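Side-chain contacts in UPF0201 protein MJ1564 (Methanocaldococcus jannaschii DSM 2661, PDB 2PZZ), which is of unknown function, belongs to an archaeal family that resembles RNA-binding proteins in structure, and is thought unlikely to bind RNA itself: residues M69-G74 with T80-N85; K18-I23 with A30-I35; S62-A67 with P125-G130; L24-K29 with K55-S60; P12-Y17 with N85-Y90. All blocks are in the same frame, centred on the assembly; numbering follows the deposited sequence.

Interaction 1 of 5, residues M69-G74 with T80-N85; sequences MVLEKG and TKFYLN
Thr80 turns OG1 anti to its own backbone N (chi1 -172°), and Phe82 places CG between its backbone N and carbonyl carbon (chi1 57°). Both groups then meet helix 64-73. The hydroxyl of Thr80 donates to a main-chain carbonyl of the last helical turn, with OG1 2.5 Å from Leu71 O. That length is doubtful in detail, and no strength should be read from it. A second bond across the segments ends on the carbonyl of Gly74, the first residue past the helix. Lys81 N lies 3.2 Å from Gly74 O, well above the carbonyl plane and at a bent angle of 135°. Thr80 CA also gives a CA-H...O contact to Gly74 O. A side chain on Gly74 would run into Lys81 O.

Next to this polar corner is an apolar one. Leu71 runs alongside the phenylalanine in the same direction, and Leu71 CD2 is 3.2 Å from Phe82 CD2. Val70 crosses Phe82 at about a right angle, with Val70 CG1 3.5 Å from Phe82 CB. A water donates to Val70 O and to Lys81 O and ties the two backbones together. Strand 104-109 pairs with strand 79-84, and Leu71 also touches Ile120 and Ile123 of helix 116-123. This is a helix-turn-strand connection: helix 64-73 ends and the chain folds back as an outermost strand of the antiparallel sheet within the chain.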
# COMPACT_ATOMS: atom_id res chain seq x y z
N MSE A 69 11.02 18.74 10.13
CA MSE A 69 12.19 17.99 9.73
C MSE A 69 12.00 17.39 8.34
O MSE A 69 12.89 17.47 7.49
CB MSE A 69 12.47 16.87 10.73
CG MSE A 69 13.78 16.13 10.47
SE MSE A 69 13.91 14.43 11.38
CE MSE A 69 13.28 13.32 9.92
N VAL A 70 10.83 16.79 8.10
CA VAL A 70 10.57 16.18 6.80
C VAL A 70 10.53 17.21 5.66
O VAL A 70 11.06 16.96 4.57
CB VAL A 70 9.24 15.40 6.81
CG1 VAL A 70 8.91 14.89 5.41
CG2 VAL A 70 9.34 14.21 7.79
N LEU A 71 9.92 18.36 5.90
CA LEU A 71 9.84 19.40 4.88
C LEU A 71 11.22 19.98 4.54
O LEU A 71 11.52 20.24 3.37
CB LEU A 71 8.89 20.51 5.33
CG LEU A 71 7.46 20.03 5.59
CD1 LEU A 71 6.54 21.20 5.95
CD2 LEU A 71 6.95 19.30 4.36
N GLU A 72 12.07 20.19 5.54
CA GLU A 72 13.39 20.74 5.26
C GLU A 72 14.24 19.72 4.51
O GLU A 72 14.98 20.07 3.59
CB GLU A 72 14.09 21.16 6.54
CG GLU A 72 13.48 22.37 7.18
CD GLU A 72 14.31 22.89 8.31
OE1 GLU A 72 15.45 22.40 8.46
OE2 GLU A 72 13.84 23.78 9.05
N LYS A 73 14.10 18.45 4.90
CA LYS A 73 14.84 17.37 4.26
C LYS A 73 14.51 17.21 2.77
O LYS A 73 15.37 16.81 1.99
CB LYS A 73 14.55 16.06 4.99
CG LYS A 73 15.21 14.83 4.39
CD LYS A 73 15.05 13.63 5.33
CE LYS A 73 15.60 13.95 6.72
NZ LYS A 73 15.45 12.84 7.71
N GLY A 74 13.27 17.51 2.39
CA GLY A 74 12.88 17.39 1.00
C GLY A 74 12.94 18.72 0.27
O GLY A 74 12.54 18.84 -0.89
N THR A 80 9.63 21.79 -1.98
CA THR A 80 9.91 20.74 -1.00
C THR A 80 8.96 19.61 -1.36
O THR A 80 7.92 19.83 -1.98
CB THR A 80 9.67 21.19 0.46
OG1 THR A 80 10.15 20.16 1.34
CG2 THR A 80 8.19 21.43 0.74
N LYS A 81 9.33 18.39 -0.99
CA LYS A 81 8.48 17.24 -1.30
C LYS A 81 8.55 16.25 -0.16
O LYS A 81 9.44 16.32 0.68
CB LYS A 81 8.95 16.59 -2.60
CG LYS A 81 10.38 16.10 -2.56
CD LYS A 81 10.91 15.81 -3.96
CE LYS A 81 12.35 15.31 -3.91
NZ LYS A 81 12.96 15.22 -5.28
N PHE A 82 7.58 15.34 -0.12
CA PHE A 82 7.51 14.33 0.92
C PHE A 82 6.35 13.41 0.59
O PHE A 82 5.58 13.67 -0.33
CB PHE A 82 7.29 14.99 2.29
CG PHE A 82 6.06 15.86 2.35
CD1 PHE A 82 4.82 15.31 2.70
CD2 PHE A 82 6.12 17.21 2.02
CE1 PHE A 82 3.67 16.09 2.72
CE2 PHE A 82 4.97 18.01 2.04
CZ PHE A 82 3.74 17.44 2.39
N TYR A 83 6.24 12.34 1.36
CA TYR A 83 5.18 11.37 1.16
C TYR A 83 4.29 11.33 2.37
O TYR A 83 4.70 11.72 3.46
CB TYR A 83 5.78 9.98 0.93
CG TYR A 83 6.41 9.80 -0.43
CD1 TYR A 83 7.69 10.29 -0.70
CD2 TYR A 83 5.72 9.16 -1.45
CE1 TYR A 83 8.27 10.13 -1.96
CE2 TYR A 83 6.29 9.00 -2.72
CZ TYR A 83 7.56 9.49 -2.96
OH TYR A 83 8.11 9.32 -4.21
N LEU A 84 3.05 10.88 2.18
CA LEU A 84 2.10 10.76 3.28
C LEU A 84 1.62 9.33 3.28
O LEU A 84 1.42 8.72 2.21
CB LEU A 84 0.91 11.70 3.11
CG LEU A 84 1.19 13.19 3.25
CD1 LEU A 84 -0.10 13.98 3.07
CD2 LEU A 84 1.80 13.47 4.61
N ASN A 85 1.45 8.77 4.47
CA ASN A 85 0.97 7.40 4.57
C ASN A 85 -0.47 7.40 4.06
O ASN A 85 -1.30 8.20 4.50
CB ASN A 85 1.01 6.93 6.01
CG ASN A 85 0.62 5.48 6.14
OD1 ASN A 85 -0.44 5.06 5.65
ND2 ASN A 85 1.47 4.70 6.78
O HOH W 1 11.15 14.79 2.64

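Interaction 2 of 5, residues K18-I23 with A30-I35; sequences KVKKAI and AKLTFI
Leu32 of strand 31-36 reaches toward helix 16-26, with Ile23 and Lys20 as its partners. These three residues bury most of the surface between segments 18-23 and 30-35. The contact is apolar, and no hydrogen bond crosses it. Leu32 CD1 meets the aliphatic part of Lys20, where Lys20 CG and Leu32 CD1 are 3.5 Å apart, a close fit for two carbons. Lys20 CE also lies near the same methyl, at 4.1 Å from Leu32 CD1. The lysine has CG anti to the backbone N (chi1 -176°) and runs extended, which carries its methylenes past the leucine at a slant. Ile23 and Leu32 meet tip to tip. Ile23 CG2 touches both leucine methyls, and CD2 is slightly nearer, with Ile23 CG2 4.0 Å from Leu32 CD2.

Ile23 is buried, whereas Lys20 and Leu32 are partly exposed, so the contact grades from the interior toward the surface. Helix 16-26 lies against one side of the sheet. Ile23 continues onto Ile6 and Ala8 of strand 3-10, and both Lys20 and Leu32 touch Trp44 of strand 42-48. Leu32 thus fills the corner between the helix and an outermost strand of the sheet within the chain.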
# COMPACT_ATOMS: atom_id res chain seq x y z
N LYS A 18 -11.33 5.10 -2.49
CA LYS A 18 -10.82 5.17 -1.13
C LYS A 18 -9.49 5.90 -1.14
O LYS A 18 -9.14 6.58 -0.16
CB LYS A 18 -10.61 3.78 -0.55
CG LYS A 18 -11.88 2.99 -0.34
CD LYS A 18 -11.55 1.70 0.39
CE LYS A 18 -12.82 1.01 0.88
NZ LYS A 18 -12.50 -0.25 1.62
N VAL A 19 -8.72 5.76 -2.22
CA VAL A 19 -7.43 6.45 -2.28
C VAL A 19 -7.75 7.92 -2.47
O VAL A 19 -7.13 8.77 -1.86
CB VAL A 19 -6.53 5.99 -3.48
CG1 VAL A 19 -5.27 6.88 -3.54
CG2 VAL A 19 -6.13 4.54 -3.30
N LYS A 20 -8.72 8.21 -3.32
CA LYS A 20 -9.11 9.60 -3.59
C LYS A 20 -9.59 10.29 -2.32
O LYS A 20 -9.33 11.48 -2.11
CB LYS A 20 -10.21 9.65 -4.64
CG LYS A 20 -10.60 11.07 -5.03
CD LYS A 20 -11.91 11.09 -5.78
CE LYS A 20 -12.33 12.52 -6.12
NZ LYS A 20 -13.61 12.53 -6.87
N LYS A 21 -10.30 9.56 -1.47
CA LYS A 21 -10.78 10.17 -0.23
C LYS A 21 -9.64 10.38 0.73
O LYS A 21 -9.66 11.31 1.55
CB LYS A 21 -11.87 9.31 0.44
CG LYS A 21 -13.21 9.36 -0.31
CD LYS A 21 -14.25 8.46 0.32
CE LYS A 21 -15.48 8.36 -0.55
NZ LYS A 21 -16.46 7.39 -0.00
N ALA A 22 -8.62 9.52 0.65
CA ALA A 22 -7.49 9.69 1.54
C ALA A 22 -6.80 10.99 1.17
O ALA A 22 -6.32 11.73 2.02
CB ALA A 22 -6.52 8.52 1.42
N ILE A 23 -6.75 11.29 -0.12
CA ILE A 23 -6.12 12.54 -0.53
C ILE A 23 -6.94 13.73 -0.04
O ILE A 23 -6.42 14.63 0.61
CB ILE A 23 -6.00 12.62 -2.07
CG1 ILE A 23 -5.03 11.54 -2.56
CG2 ILE A 23 -5.57 14.05 -2.48
CD1 ILE A 23 -4.90 11.48 -4.08
N ALA A 30 -8.25 19.89 -3.40
CA ALA A 30 -7.55 19.35 -4.56
C ALA A 30 -8.46 18.95 -5.73
O ALA A 30 -9.53 18.39 -5.53
CB ALA A 30 -6.71 18.15 -4.14
N LYS A 31 -8.02 19.28 -6.95
CA LYS A 31 -8.74 18.91 -8.17
C LYS A 31 -8.03 17.63 -8.60
O LYS A 31 -6.83 17.67 -8.88
CB LYS A 31 -8.57 19.95 -9.27
CG LYS A 31 -9.55 21.11 -9.23
CD LYS A 31 -9.23 22.11 -8.13
CE LYS A 31 -10.03 23.40 -8.33
NZ LYS A 31 -9.74 24.38 -7.26
N LEU A 32 -8.75 16.52 -8.66
CA LEU A 32 -8.11 15.25 -9.00
C LEU A 32 -8.54 14.60 -10.30
O LEU A 32 -9.71 14.67 -10.69
CB LEU A 32 -8.33 14.26 -7.85
CG LEU A 32 -7.94 14.74 -6.44
CD1 LEU A 32 -8.45 13.76 -5.40
CD2 LEU A 32 -6.43 14.88 -6.34
N THR A 33 -7.58 13.96 -10.97
CA THR A 33 -7.87 13.23 -12.20
C THR A 33 -7.25 11.84 -12.07
O THR A 33 -6.14 11.67 -11.53
CB THR A 33 -7.28 13.92 -13.44
OG1 THR A 33 -5.88 13.60 -13.54
CG2 THR A 33 -7.46 15.44 -13.34
N PHE A 34 -7.96 10.83 -12.56
CA PHE A 34 -7.49 9.47 -12.47
C PHE A 34 -7.06 8.93 -13.82
O PHE A 34 -7.81 9.00 -14.79
CB PHE A 34 -8.60 8.56 -11.92
CG PHE A 34 -8.23 7.11 -11.90
CD1 PHE A 34 -7.42 6.59 -10.90
CD2 PHE A 34 -8.70 6.25 -12.89
CE1 PHE A 34 -7.08 5.24 -10.88
CE2 PHE A 34 -8.36 4.90 -12.88
CZ PHE A 34 -7.55 4.39 -11.87
N ILE A 35 -5.86 8.38 -13.88
CA ILE A 35 -5.37 7.80 -15.12
C ILE A 35 -5.04 6.33 -14.91
O ILE A 35 -4.47 5.93 -13.89
CB ILE A 35 -4.11 8.52 -15.65
CG1 ILE A 35 -3.09 8.73 -14.53
CG2 ILE A 35 -4.51 9.85 -16.28
CD1 ILE A 35 -3.40 9.92 -13.63

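Interaction 3 of 5, residues S62-A67 with P125-G130; sequences SILDAA and PRTKGG
The start of helix 64-73 packs here against the loop that follows helix 116-123. Just before it, a Schellman motif ends helix 52-60: Ser62 has positive phi and is the first residue to leave helical geometry. Ile63 is then the N-cap of the next helix. Leu64 stands in the first turn of that helix, and its side chain carries the contact.

Leu64 has CG anti to the carbonyl carbon, beside the backbone N (chi1 -70°). The side chain extends toward the loop and splits its two methyls between two loop residues. CD2 goes to the proline ring, where Leu64 CD2 lies 4.0 Å from Pro125 CD, and the two side chains pass at a slant. The other branch turns to the threonine, which it crosses at about a right angle. Thr127 holds CG2 anti to its own carbonyl carbon, so a methyl rather than the hydroxyl faces the leucine. Between these two partners lies the main-chain carbonyl of Pro125, whose oxygen is near both CB and CD1 of Leu64. No hydrogen bond crosses between the segments.

Leu64 is buried, and Leu58 and Arg59 of helix 52-60 also touch it. Pro125 rests on Arg59 as well, so the loop and both helices meet around this leucine. The nearest approach of Thr127 to the helix is through its methyl: Thr127 CG2 lies 3.8 Å from Leu64 CD1.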
# COMPACT_ATOMS: atom_id res chain seq x y z
N SER A 62 -0.30 17.33 16.91
CA SER A 62 0.89 17.77 17.62
C SER A 62 2.17 17.12 17.06
O SER A 62 3.00 16.62 17.83
CB SER A 62 0.74 17.46 19.12
OG SER A 62 1.87 17.88 19.86
N ILE A 63 2.33 17.13 15.74
CA ILE A 63 3.52 16.55 15.11
C ILE A 63 4.28 17.58 14.26
O ILE A 63 4.86 17.25 13.23
CB ILE A 63 3.17 15.33 14.22
CG1 ILE A 63 2.16 15.74 13.15
CG2 ILE A 63 2.64 14.17 15.09
CD1 ILE A 63 1.76 14.61 12.24
N LEU A 64 4.25 18.83 14.72
CA LEU A 64 4.94 19.91 14.02
C LEU A 64 6.44 19.65 13.88
O LEU A 64 7.05 19.93 12.84
CB LEU A 64 4.73 21.22 14.78
CG LEU A 64 3.31 21.80 14.73
CD1 LEU A 64 3.25 23.07 15.55
CD2 LEU A 64 2.94 22.09 13.29
N ASP A 65 7.04 19.11 14.94
CA ASP A 65 8.47 18.84 14.96
C ASP A 65 8.87 17.86 13.88
O ASP A 65 9.93 18.01 13.26
CB ASP A 65 8.88 18.30 16.33
CG ASP A 65 7.79 17.45 16.97
OD1 ASP A 65 6.68 17.98 17.22
OD2 ASP A 65 8.04 16.25 17.23
N ALA A 66 8.03 16.85 13.65
CA ALA A 66 8.32 15.85 12.64
C ALA A 66 8.13 16.46 11.25
O ALA A 66 8.97 16.27 10.37
CB ALA A 66 7.39 14.65 12.81
N ALA A 67 7.04 17.18 11.06
CA ALA A 67 6.75 17.80 9.78
C ALA A 67 7.86 18.76 9.35
O ALA A 67 8.29 18.74 8.21
CB ALA A 67 5.41 18.53 9.84
N PRO A 125 5.87 25.32 12.12
CA PRO A 125 6.68 26.21 12.95
C PRO A 125 7.38 25.46 14.08
O PRO A 125 6.83 24.49 14.61
CB PRO A 125 5.64 27.19 13.52
CG PRO A 125 4.48 27.08 12.59
CD PRO A 125 4.44 25.64 12.27
N ARG A 126 8.57 25.92 14.44
CA ARG A 126 9.30 25.30 15.53
C ARG A 126 8.47 25.43 16.80
O ARG A 126 7.48 26.17 16.83
CB ARG A 126 10.65 26.00 15.75
CG ARG A 126 11.61 25.84 14.59
CD ARG A 126 13.02 26.25 14.97
NE ARG A 126 13.98 25.87 13.93
CZ ARG A 126 14.12 24.64 13.44
NH1 ARG A 126 13.35 23.65 13.89
NH2 ARG A 126 15.01 24.39 12.50
N THR A 127 8.84 24.68 17.84
CA THR A 127 8.13 24.74 19.12
C THR A 127 9.08 24.55 20.30
O THR A 127 10.24 24.15 20.13
CB THR A 127 7.02 23.66 19.23
OG1 THR A 127 7.61 22.35 19.27
CG2 THR A 127 6.06 23.74 18.06
N LYS A 128 8.57 24.86 21.49
CA LYS A 128 9.31 24.73 22.74
C LYS A 128 8.27 24.28 23.75
O LYS A 128 7.64 25.10 24.41
CB LYS A 128 9.90 26.07 23.18
CG LYS A 128 10.93 26.66 22.22
CD LYS A 128 11.52 27.95 22.77
CE LYS A 128 12.55 28.55 21.82
NZ LYS A 128 13.21 29.77 22.37
N GLY A 129 8.08 22.97 23.86
CA GLY A 129 7.11 22.45 24.80
C GLY A 129 5.77 22.21 24.12
O GLY A 129 4.72 22.22 24.76
N GLY A 130 5.82 22.00 22.80
CA GLY A 130 4.60 21.75 22.06
C GLY A 130 3.86 23.03 21.72
O GLY A 130 2.79 23.00 21.11

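Interaction 4 of 5, residues L24-K29 with K55-S60; sequences LNIFPK and KELLRS
Asn25 meets Leu57 through its backbone, with Asn25 O 4.0 Å from Leu57 CD1. Its amide turns to helix 86-90, where ND2 donates to Ala89 O. Ile26 follows and makes the one side-chain contact between the segments. Its CG1 is anti to the carbonyl carbon (chi1 -47°) and chi2 bends the chain again (-63°), which swings CD1 toward the neighbouring helix. Ile26 CD1 lies 3.7 Å from Leu57 CD1, and the side chains pass each other at a slant. This is a small apolar helix-to-helix contact in an alpha/beta fold with an antiparallel sheet. It joins the C-terminal part of helix 16-26 to helix 52-60, and Val94 of a loop touches both Ile26 and Leu57. Phe27 takes the other branch of its neighbour: Ile26 CG2 sits over one face of the Phe27 ring, toward the rim.

On the partner helix, Leu57 points toward Ile26, while Arg59 folds back on the turn before it. Arg59 NH1 donates to Lys55 O at 2.7 Å. Arg59 N reaches that oxygen from the opposite face of the carbonyl, so Lys55 O is gripped twice. Arg59 NH1 also donates to Ile123 O, and Lys55 NZ forms a salt bridge with Asp122 of helix 116-123.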
# COMPACT_ATOMS: atom_id res chain seq x y z
N LEU A 24 -8.24 13.72 -0.35
CA LEU A 24 -9.13 14.81 0.04
C LEU A 24 -9.16 15.05 1.54
O LEU A 24 -9.34 16.19 1.97
CB LEU A 24 -10.54 14.58 -0.53
CG LEU A 24 -10.53 14.55 -2.07
CD1 LEU A 24 -11.87 14.08 -2.62
CD2 LEU A 24 -10.20 15.95 -2.61
N ASN A 25 -8.96 14.01 2.35
CA ASN A 25 -8.96 14.20 3.80
C ASN A 25 -7.82 15.11 4.24
O ASN A 25 -7.89 15.72 5.30
CB ASN A 25 -8.81 12.87 4.56
CG ASN A 25 -10.07 12.03 4.53
OD1 ASN A 25 -11.17 12.55 4.29
ND2 ASN A 25 -9.93 10.73 4.78
N ILE A 26 -6.76 15.18 3.43
CA ILE A 26 -5.62 16.03 3.77
C ILE A 26 -5.62 17.31 2.91
O ILE A 26 -5.22 18.38 3.38
CB ILE A 26 -4.28 15.29 3.57
CG1 ILE A 26 -4.34 13.90 4.21
CG2 ILE A 26 -3.13 16.09 4.19
CD1 ILE A 26 -4.55 13.90 5.73
N PHE A 27 -6.09 17.19 1.67
CA PHE A 27 -6.13 18.30 0.73
C PHE A 27 -7.53 18.40 0.14
O PHE A 27 -7.72 18.10 -1.03
CB PHE A 27 -5.10 18.08 -0.39
CG PHE A 27 -3.68 17.98 0.12
CD1 PHE A 27 -3.01 19.10 0.58
CD2 PHE A 27 -3.04 16.74 0.18
CE1 PHE A 27 -1.69 19.00 1.10
CE2 PHE A 27 -1.74 16.62 0.69
CZ PHE A 27 -1.06 17.76 1.16
N PRO A 28 -8.51 18.85 0.94
CA PRO A 28 -9.93 19.02 0.58
C PRO A 28 -10.23 19.76 -0.72
O PRO A 28 -11.21 19.43 -1.40
CB PRO A 28 -10.50 19.77 1.79
CG PRO A 28 -9.64 19.33 2.91
CD PRO A 28 -8.26 19.40 2.28
N LYS A 29 -9.43 20.77 -1.06
CA LYS A 29 -9.63 21.56 -2.28
C LYS A 29 -8.95 21.01 -3.53
O LYS A 29 -9.07 21.60 -4.60
CB LYS A 29 -9.14 23.00 -2.07
CG LYS A 29 -10.05 23.89 -1.22
CD LYS A 29 -9.87 23.63 0.26
CE LYS A 29 -10.75 24.56 1.09
NZ LYS A 29 -10.51 26.01 0.79
N LYS A 55 -2.14 22.05 7.65
CA LYS A 55 -1.64 22.82 8.79
C LYS A 55 -2.42 22.55 10.08
O LYS A 55 -1.85 22.50 11.16
CB LYS A 55 -1.69 24.32 8.49
CG LYS A 55 -0.77 24.75 7.36
CD LYS A 55 -0.82 26.24 7.15
CE LYS A 55 0.14 26.67 6.06
NZ LYS A 55 0.03 28.12 5.70
N GLU A 56 -3.73 22.37 9.95
CA GLU A 56 -4.57 22.08 11.10
C GLU A 56 -4.21 20.72 11.69
O GLU A 56 -4.02 20.59 12.89
CB GLU A 56 -6.05 22.03 10.70
CG GLU A 56 -6.68 23.36 10.38
CD GLU A 56 -8.04 23.17 9.71
OE1 GLU A 56 -8.75 22.20 10.07
OE2 GLU A 56 -8.39 24.00 8.84
N LEU A 57 -4.11 19.72 10.82
CA LEU A 57 -3.80 18.37 11.28
C LEU A 57 -2.45 18.25 11.95
O LEU A 57 -2.31 17.53 12.95
CB LEU A 57 -3.91 17.38 10.12
CG LEU A 57 -5.31 17.32 9.48
CD1 LEU A 57 -5.28 16.43 8.27
CD2 LEU A 57 -6.34 16.82 10.50
N LEU A 58 -1.44 18.96 11.44
CA LEU A 58 -0.12 18.89 12.07
C LEU A 58 -0.23 19.47 13.49
O LEU A 58 0.35 18.93 14.43
CB LEU A 58 0.91 19.69 11.26
CG LEU A 58 1.15 19.31 9.78
CD1 LEU A 58 2.14 20.27 9.16
CD2 LEU A 58 1.67 17.90 9.68
N ARG A 59 -0.99 20.55 13.66
CA ARG A 59 -1.15 21.14 14.99
C ARG A 59 -1.98 20.21 15.86
O ARG A 59 -1.57 19.86 16.97
CB ARG A 59 -1.78 22.54 14.86
CG ARG A 59 -0.81 23.53 14.23
CD ARG A 59 -1.48 24.73 13.60
NE ARG A 59 -0.48 25.66 13.06
CZ ARG A 59 0.31 25.40 12.02
NH1 ARG A 59 0.22 24.23 11.38
NH2 ARG A 59 1.19 26.30 11.62
N SER A 60 -3.14 19.78 15.35
CA SER A 60 -4.02 18.86 16.07
C SER A 60 -3.32 17.59 16.57
O SER A 60 -3.49 17.19 17.72
CB SER A 60 -5.19 18.44 15.18
OG SER A 60 -6.06 19.52 14.94

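Interaction 5 of 5, residues P12-Y17 with N85-Y90; sequences PTEDKY and NKQAAY
Lys86 meets Glu14 in a buried salt bridge at the N-capped start of helix 86-90. Asn85 is the N-cap. Its OD1 accepts from Gln87 N at 2.6 Å and from Ala88 N at 3.0 Å. The Gln87 N-H comes nearly along the C=O axis of the amide, and that of Ala88 from above its plane.

Lys86 is bent at chi2 and chi3 (chi3 53°), which brings its ammonium round to the carboxylate. The two side chains arrive from opposite directions. Lys86 NZ lies 2.9 Å from Glu14 OE1 and 3.3 Å from Glu14 OE2, both weak as hydrogen bonds. Carbon touches the carboxylate too, with Lys86 CE 3.1 Å from Glu14 OE1. The ammonium also donates to His101 O and Lys9 O, so several oxygens surround it, which probably steadies its charge. Glu14 OE2 accepts from Lys11 N, and Glu14 OE1 bonds with Thr13 OG1 of the second subunit. With an alanine here instead of Glu14, the buried ammonium of Lys86 would probably lose its countercharge, and Thr13 of the second subunit its carboxylate partner.

Gln87 and Tyr90 both pack on Pro12 of the second subunit. Tyr90 N donates back to Lys86 O at 3.0 Å.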
# COMPACT_ATOMS: atom_id res chain seq x y z
N PRO A 12 -3.96 -2.57 -8.04
CA PRO A 12 -5.06 -3.44 -8.47
C PRO A 12 -6.08 -3.82 -7.38
O PRO A 12 -7.28 -3.86 -7.65
CB PRO A 12 -4.32 -4.67 -9.01
CG PRO A 12 -3.12 -4.04 -9.68
CD PRO A 12 -2.67 -3.02 -8.62
N THR A 13 -5.60 -4.10 -6.17
CA THR A 13 -6.51 -4.50 -5.09
C THR A 13 -7.01 -3.32 -4.26
O THR A 13 -7.73 -3.51 -3.27
CB THR A 13 -5.84 -5.52 -4.12
OG1 THR A 13 -4.69 -4.94 -3.51
CG2 THR A 13 -5.44 -6.78 -4.88
N GLU A 14 -6.63 -2.11 -4.65
CA GLU A 14 -7.09 -0.93 -3.95
C GLU A 14 -8.36 -0.41 -4.60
O GLU A 14 -8.65 -0.73 -5.76
CB GLU A 14 -6.01 0.18 -3.96
CG GLU A 14 -5.09 0.16 -2.75
CD GLU A 14 -3.96 1.14 -2.87
OE1 GLU A 14 -3.80 1.99 -1.95
OE2 GLU A 14 -3.22 1.07 -3.87
N ASP A 15 -9.14 0.34 -3.84
CA ASP A 15 -10.36 0.94 -4.37
C ASP A 15 -9.97 2.37 -4.66
O ASP A 15 -9.67 3.13 -3.75
CB ASP A 15 -11.48 0.91 -3.33
CG ASP A 15 -12.74 1.59 -3.81
OD1 ASP A 15 -12.66 2.75 -4.26
OD2 ASP A 15 -13.81 0.97 -3.74
N LYS A 16 -9.97 2.76 -5.93
CA LYS A 16 -9.55 4.11 -6.29
C LYS A 16 -10.28 5.22 -5.54
O LYS A 16 -9.68 6.27 -5.26
CB LYS A 16 -9.67 4.33 -7.81
CG LYS A 16 -11.06 4.23 -8.41
CD LYS A 16 -10.96 4.47 -9.91
CE LYS A 16 -12.29 4.40 -10.61
NZ LYS A 16 -12.15 4.68 -12.08
N TYR A 17 -11.55 5.02 -5.21
CA TYR A 17 -12.30 6.04 -4.50
C TYR A 17 -11.84 6.19 -3.05
O TYR A 17 -11.91 7.27 -2.46
CB TYR A 17 -13.80 5.72 -4.62
CG TYR A 17 -14.19 5.69 -6.08
CD1 TYR A 17 -13.97 6.81 -6.88
CD2 TYR A 17 -14.70 4.54 -6.67
CE1 TYR A 17 -14.23 6.77 -8.25
CE2 TYR A 17 -14.96 4.50 -8.05
CZ TYR A 17 -14.73 5.63 -8.82
OH TYR A 17 -14.97 5.63 -10.19
N ASN A 85 1.45 8.77 4.47
CA ASN A 85 0.97 7.40 4.57
C ASN A 85 -0.47 7.40 4.06
O ASN A 85 -1.30 8.20 4.50
CB ASN A 85 1.01 6.93 6.01
CG ASN A 85 0.62 5.48 6.14
OD1 ASN A 85 -0.44 5.06 5.65
ND2 ASN A 85 1.47 4.70 6.78
N LYS A 86 -0.75 6.52 3.12
CA LYS A 86 -2.07 6.43 2.51
C LYS A 86 -3.13 5.88 3.46
O LYS A 86 -4.30 6.29 3.40
CB LYS A 86 -1.96 5.56 1.25
CG LYS A 86 -3.00 5.80 0.20
CD LYS A 86 -2.45 5.58 -1.22
CE LYS A 86 -1.79 4.22 -1.38
NZ LYS A 86 -1.70 3.80 -2.81
N GLN A 87 -2.72 4.98 4.36
CA GLN A 87 -3.65 4.36 5.31
C GLN A 87 -3.98 5.31 6.45
O GLN A 87 -5.12 5.39 6.90
CB GLN A 87 -3.05 3.05 5.83
CG GLN A 87 -2.46 2.18 4.71
CD GLN A 87 -3.45 1.95 3.58
OE1 GLN A 87 -3.06 1.79 2.41
NE2 GLN A 87 -4.73 1.93 3.91
N ALA A 88 -2.97 6.04 6.91
CA ALA A 88 -3.20 7.02 7.96
C ALA A 88 -4.10 8.12 7.39
O ALA A 88 -5.02 8.60 8.05
CB ALA A 88 -1.88 7.60 8.42
N ALA A 89 -3.84 8.50 6.15
CA ALA A 89 -4.60 9.54 5.49
C ALA A 89 -6.06 9.13 5.32
O ALA A 89 -6.98 9.97 5.41
CB ALA A 89 -4.00 9.86 4.13
N TYR A 90 -6.28 7.85 5.09
CA TYR A 90 -7.64 7.36 4.91
C TYR A 90 -8.51 7.64 6.14
O TYR A 90 -9.69 7.94 6.00
CB TYR A 90 -7.63 5.87 4.62
CG TYR A 90 -9.00 5.35 4.31
CD1 TYR A 90 -9.62 5.66 3.10
CD2 TYR A 90 -9.71 4.58 5.24
CE1 TYR A 90 -10.90 5.22 2.82
CE2 TYR A 90 -11.00 4.13 4.96
CZ TYR A 90 -11.58 4.46 3.76
OH TYR A 90 -12.85 4.03 3.46

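How the interactions relate
Interaction 5 is the buried one and the most polar, with an ion pair at the subunit interface. Interaction 2 lies beside it on helix 16-26 and also reaches the second subunit, but its own contact is apolar. Interaction 4 uses the far end of that helix, and Asn25 ties it to helix 86-90 of interaction 5. Interactions 1 and 3 share helix 64-73: one holds its C-terminal end to the sheet through backbone and hydroxyl bonds together with apolar packing, the other its start to a loop through methyl groups. Interactions 3 and 4 touch where Leu58 meets Leu64. Interactions 1 to 4 are partly buried, and interaction 3 lies farthest from the chain centre.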